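Local coordinates for protein beta-galactosidase (Geobacillus stearothermophilus, PDB 4OIF) that probably hydrolyses terminal non-reducing beta-D-galactose residues from beta-D-galactosides, as a zinc-containing homotrimeric enzyme of glycoside hydrolase family 42, at residues E162-L176 against L220-T232. Sequence-based numbering, arbitrary orientation. Where two conformers were deposited one is given.
Sequences ECHCNLCQEAFREWL and LNLDWKRFVTDQT. With ZN (zinc ion), chain D.
Phe-172 and Phe-227 meet where helix 166-176 crosses helix 220-232, the two axes 10.5 Å apart at closest approach and their directions 104° apart. Each ring is a knob in a hole of the other helix. Phe-172 sits among Leu-220, Asp-223, Trp-224 and Phe-227. Phe-227 sits among Cys-168, Ala-171, Phe-172 and Trp-175. The CE3 edge of Trp-224 points at one face of Phe-172 in an edge-to-face pair, and Leu-176 CD1, one turn on in helix 166-176, lies over the opposite face. The CA of Phe-172 makes a CH-pi contact over the face of Phe-227.

Trp-175 has CG anti to its backbone N (chi1 -174°), which lays the indole along helix 220-232, from Asp-223 to Asp-230. Its face takes the edge of Phe-227, and its NE1 donates to the anti lone pair of Asp-230 OD2 at 2.7 Å. An alanine here removes the indole and is likely to leave Asp-230 OD2 without this donor and a gap beside the CD1 edge of Phe-227.

His-164, Phe-172, Trp-175, Trp-224 and Phe-227 form an aromatic cluster between the zinc site and helix 218-246 of the TIM-barrel domain. Cys-163, Cys-165 and Cys-168 bind the zinc ion, and Cys-123 completes the four-cysteine site. Cys-165 SG also caps the helix by accepting from Cys-168 N. Between two of these ligands, His-164 forms an offset stack with Trp-224, the planes 28° apart; its ND1 bonds to Ser-208. Trp-224 NE1 donates to Glu-162 OE2 at 2.8 Å, from well above the carboxylate plane. The same oxygen takes a weak bond from His-164 NE2.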
# COMPACT_ATOMS: atom_id res chain seq x y z
N GLU A 162 14.28 12.61 12.39
CA GLU A 162 14.81 13.90 11.96
C GLU A 162 13.78 14.99 12.13
O GLU A 162 12.60 14.73 12.40
CB GLU A 162 15.28 13.80 10.51
CG GLU A 162 14.30 13.11 9.58
CD GLU A 162 14.93 12.74 8.24
OE1 GLU A 162 15.81 11.85 8.23
OE2 GLU A 162 14.55 13.34 7.21
N CYS A 163 14.23 16.23 12.00
CA CYS A 163 13.34 17.37 12.06
C CYS A 163 13.70 18.35 10.94
O CYS A 163 14.87 18.53 10.62
CB CYS A 163 13.40 18.05 13.43
SG CYS A 163 12.26 19.44 13.58
N HIS A 164 12.67 18.98 10.37
CA HIS A 164 12.82 19.83 9.20
C HIS A 164 12.32 21.25 9.44
O HIS A 164 12.08 21.99 8.50
CB HIS A 164 12.05 19.24 8.02
CG HIS A 164 12.51 17.88 7.61
ND1 HIS A 164 13.33 17.67 6.52
CD2 HIS A 164 12.25 16.66 8.12
CE1 HIS A 164 13.57 16.38 6.39
NE2 HIS A 164 12.92 15.74 7.35
N CYS A 165 12.14 21.61 10.71
CA CYS A 165 11.69 22.95 11.05
C CYS A 165 12.71 23.99 10.61
O CYS A 165 13.81 23.65 10.16
CB CYS A 165 11.42 23.06 12.55
SG CYS A 165 12.88 23.18 13.58
N ASN A 166 12.35 25.27 10.74
CA ASN A 166 13.23 26.32 10.22
C ASN A 166 14.53 26.44 11.03
O ASN A 166 15.57 26.83 10.47
CB ASN A 166 12.48 27.66 10.17
CG ASN A 166 11.38 27.68 9.11
OD1 ASN A 166 11.47 26.99 8.08
ND2 ASN A 166 10.35 28.47 9.35
N LEU A 167 14.49 26.04 12.30
CA LEU A 167 15.68 25.98 13.13
C LEU A 167 16.68 24.99 12.54
O LEU A 167 17.87 25.27 12.35
CB LEU A 167 15.31 25.59 14.55
CG LEU A 167 14.41 26.58 15.28
CD1 LEU A 167 14.37 26.26 16.77
CD2 LEU A 167 14.90 27.99 15.06
N CYS A 168 16.15 23.81 12.23
CA CYS A 168 16.92 22.75 11.61
C CYS A 168 17.37 23.10 10.18
O CYS A 168 18.45 22.67 9.76
CB CYS A 168 16.10 21.45 11.61
SG CYS A 168 15.88 20.71 13.28
N GLN A 169 16.57 23.86 9.45
CA GLN A 169 16.96 24.29 8.10
C GLN A 169 18.17 25.19 8.21
O GLN A 169 19.14 25.06 7.43
CB GLN A 169 15.81 25.03 7.39
CG GLN A 169 14.54 24.21 7.21
CD GLN A 169 14.71 23.06 6.25
OE1 GLN A 169 15.55 23.11 5.35
NE2 GLN A 169 13.92 22.01 6.43
N GLU A 170 18.12 26.11 9.17
CA GLU A 170 19.24 27.01 9.34
C GLU A 170 20.49 26.26 9.79
O GLU A 170 21.58 26.49 9.26
CB GLU A 170 18.90 28.14 10.31
CG GLU A 170 18.49 29.43 9.59
CD GLU A 170 19.52 29.86 8.53
OE1 GLU A 170 20.74 29.73 8.78
OE2 GLU A 170 19.11 30.33 7.44
N ALA A 171 20.31 25.32 10.72
CA ALA A 171 21.44 24.51 11.19
C ALA A 171 22.07 23.66 10.07
O ALA A 171 23.29 23.48 10.02
CB ALA A 171 21.00 23.63 12.36
N PHE A 172 21.22 23.14 9.18
CA PHE A 172 21.66 22.38 8.01
C PHE A 172 22.45 23.28 7.06
O PHE A 172 23.49 22.88 6.54
CB PHE A 172 20.46 21.77 7.28
CG PHE A 172 20.82 20.92 6.09
CD1 PHE A 172 21.80 19.94 6.18
CD2 PHE A 172 20.15 21.09 4.88
CE1 PHE A 172 22.12 19.15 5.08
CE2 PHE A 172 20.46 20.31 3.78
CZ PHE A 172 21.46 19.33 3.87
N ARG A 173 21.97 24.50 6.86
CA ARG A 173 22.70 25.47 6.05
C ARG A 173 24.08 25.78 6.63
O ARG A 173 25.07 25.82 5.90
CB ARG A 173 21.90 26.75 5.89
CG ARG A 173 20.91 26.66 4.77
CD ARG A 173 20.09 27.93 4.64
NE ARG A 173 18.79 27.60 4.08
CZ ARG A 173 17.66 27.67 4.76
NH1 ARG A 173 17.65 28.12 6.01
NH2 ARG A 173 16.52 27.32 4.18
N GLU A 174 24.15 26.00 7.95
CA GLU A 174 25.44 26.28 8.58
C GLU A 174 26.37 25.08 8.48
O GLU A 174 27.59 25.22 8.25
CB GLU A 174 25.25 26.70 10.04
CG GLU A 174 24.62 28.08 10.18
CD GLU A 174 25.42 29.15 9.45
OE1 GLU A 174 26.66 29.19 9.64
OE2 GLU A 174 24.81 29.93 8.66
N TRP A 175 25.79 23.89 8.62
CA TRP A 175 26.52 22.64 8.47
C TRP A 175 27.13 22.53 7.07
O TRP A 175 28.28 22.14 6.91
CB TRP A 175 25.59 21.46 8.75
CG TRP A 175 26.23 20.11 8.76
CD1 TRP A 175 26.75 19.45 9.84
CD2 TRP A 175 26.38 19.21 7.64
NE1 TRP A 175 27.21 18.21 9.46
CE2 TRP A 175 27.00 18.04 8.12
CE3 TRP A 175 26.05 19.29 6.28
CZ2 TRP A 175 27.31 16.97 7.29
CZ3 TRP A 175 26.36 18.22 5.46
CH2 TRP A 175 26.99 17.07 5.96
N LEU A 176 26.34 22.90 6.07
CA LEU A 176 26.78 22.80 4.69
C LEU A 176 27.86 23.84 4.39
O LEU A 176 28.80 23.57 3.64
CB LEU A 176 25.59 22.95 3.73
CG LEU A 176 24.68 21.73 3.53
CD1 LEU A 176 23.46 22.11 2.73
CD2 LEU A 176 25.40 20.56 2.86
N LEU A 220 22.15 15.97 -1.95
CA LEU A 220 21.34 16.60 -0.92
C LEU A 220 20.80 15.55 0.04
O LEU A 220 20.86 15.73 1.24
CB LEU A 220 20.19 17.41 -1.54
CG LEU A 220 19.09 17.90 -0.59
CD1 LEU A 220 19.64 18.72 0.58
CD2 LEU A 220 18.03 18.70 -1.34
N ASN A 221 20.27 14.45 -0.49
CA ASN A 221 19.73 13.40 0.38
C ASN A 221 20.79 12.84 1.34
O ASN A 221 20.57 12.71 2.56
CB ASN A 221 19.12 12.29 -0.47
CG ASN A 221 18.04 12.79 -1.40
OD1 ASN A 221 17.34 13.74 -1.09
ND2 ASN A 221 17.89 12.15 -2.55
N LEU A 222 21.95 12.54 0.76
CA LEU A 222 23.09 12.00 1.49
C LEU A 222 23.58 12.98 2.56
O LEU A 222 23.64 12.64 3.75
CB LEU A 222 24.21 11.68 0.50
CG LEU A 222 25.49 11.01 1.01
CD1 LEU A 222 25.19 9.71 1.75
CD2 LEU A 222 26.42 10.75 -0.17
N ASP A 223 23.91 14.20 2.14
CA ASP A 223 24.34 15.22 3.09
C ASP A 223 23.29 15.47 4.18
O ASP A 223 23.66 15.74 5.32
CB ASP A 223 24.68 16.53 2.38
CG ASP A 223 26.13 16.57 1.90
OD1 ASP A 223 26.89 15.66 2.26
OD2 ASP A 223 26.50 17.53 1.19
N TRP A 224 22.01 15.38 3.85
CA TRP A 224 20.97 15.52 4.87
C TRP A 224 21.06 14.37 5.88
O TRP A 224 20.99 14.60 7.07
CB TRP A 224 19.56 15.59 4.27
CG TRP A 224 18.46 15.60 5.33
CD1 TRP A 224 17.59 14.59 5.62
CD2 TRP A 224 18.16 16.66 6.24
NE1 TRP A 224 16.75 14.96 6.65
CE2 TRP A 224 17.08 16.23 7.04
CE3 TRP A 224 18.68 17.94 6.45
CZ2 TRP A 224 16.52 17.02 8.04
CZ3 TRP A 224 18.13 18.72 7.44
CH2 TRP A 224 17.06 18.26 8.23
N LYS A 225 21.22 13.13 5.43
CA LYS A 225 21.38 12.04 6.38
C LYS A 225 22.62 12.26 7.27
O LYS A 225 22.57 12.05 8.50
CB LYS A 225 21.45 10.70 5.66
CG LYS A 225 20.13 10.31 5.01
CD LYS A 225 20.20 8.95 4.33
CE LYS A 225 18.83 8.51 3.81
NZ LYS A 225 18.53 9.00 2.42
N ARG A 226 23.72 12.71 6.67
CA ARG A 226 24.93 13.00 7.43
C ARG A 226 24.67 14.07 8.48
O ARG A 226 25.10 13.96 9.62
CB ARG A 226 26.07 13.44 6.52
CG ARG A 226 26.65 12.36 5.62
CD ARG A 226 27.54 12.97 4.54
NE ARG A 226 28.33 11.96 3.85
CZ ARG A 226 28.58 11.97 2.54
NH1 ARG A 226 28.08 12.92 1.76
NH2 ARG A 226 29.31 11.00 2.00
N PHE A 227 23.94 15.11 8.11
CA PHE A 227 23.63 16.18 9.04
C PHE A 227 22.74 15.68 10.15
O PHE A 227 22.85 16.12 11.27
CB PHE A 227 22.96 17.36 8.35
CG PHE A 227 22.27 18.29 9.32
CD1 PHE A 227 23.00 19.22 10.03
CD2 PHE A 227 20.91 18.22 9.53
CE1 PHE A 227 22.38 20.08 10.93
CE2 PHE A 227 20.29 19.06 10.42
CZ PHE A 227 21.02 20.00 11.12
N VAL A 228 21.83 14.77 9.83
CA VAL A 228 20.94 14.22 10.84
C VAL A 228 21.78 13.48 11.88
O VAL A 228 21.58 13.66 13.11
CB VAL A 228 19.89 13.28 10.20
CG1 VAL A 228 19.19 12.44 11.27
CG2 VAL A 228 18.90 14.09 9.37
N THR A 229 22.73 12.68 11.40
CA THR A 229 23.66 12.03 12.32
C THR A 229 24.44 13.03 13.18
O THR A 229 24.44 12.94 14.42
CB THR A 229 24.65 11.13 11.57
OG1 THR A 229 23.98 9.94 11.14
CG2 THR A 229 25.82 10.73 12.48
N ASP A 230 25.08 14.00 12.53
CA ASP A 230 25.87 15.00 13.24
C ASP A 230 25.06 15.78 14.27
O ASP A 230 25.52 16.01 15.38
CB ASP A 230 26.53 15.96 12.26
CG ASP A 230 27.79 15.40 11.64
OD1 ASP A 230 28.25 14.33 12.10
OD2 ASP A 230 28.32 16.02 10.69
N GLN A 231 23.86 16.19 13.91
CA GLN A 231 23.06 17.00 14.79
C GLN A 231 22.54 16.16 15.96
O GLN A 231 22.44 16.67 17.11
CB GLN A 231 21.91 17.65 14.00
CG GLN A 231 21.16 18.73 14.78
CD GLN A 231 21.93 20.00 15.02
OE1 GLN A 231 23.13 19.99 15.27
NE2 GLN A 231 21.23 21.13 14.95
N THR A 232 22.27 14.89 15.70
CA THR A 232 21.92 13.95 16.77
C THR A 232 23.09 13.80 17.77
O THR A 232 22.90 13.93 18.99
CB THR A 232 21.54 12.57 16.20
OG1 THR A 232 20.33 12.70 15.45
CG2 THR A 232 21.33 11.56 17.29
ZN ZN D . 13.89 21.12 14.21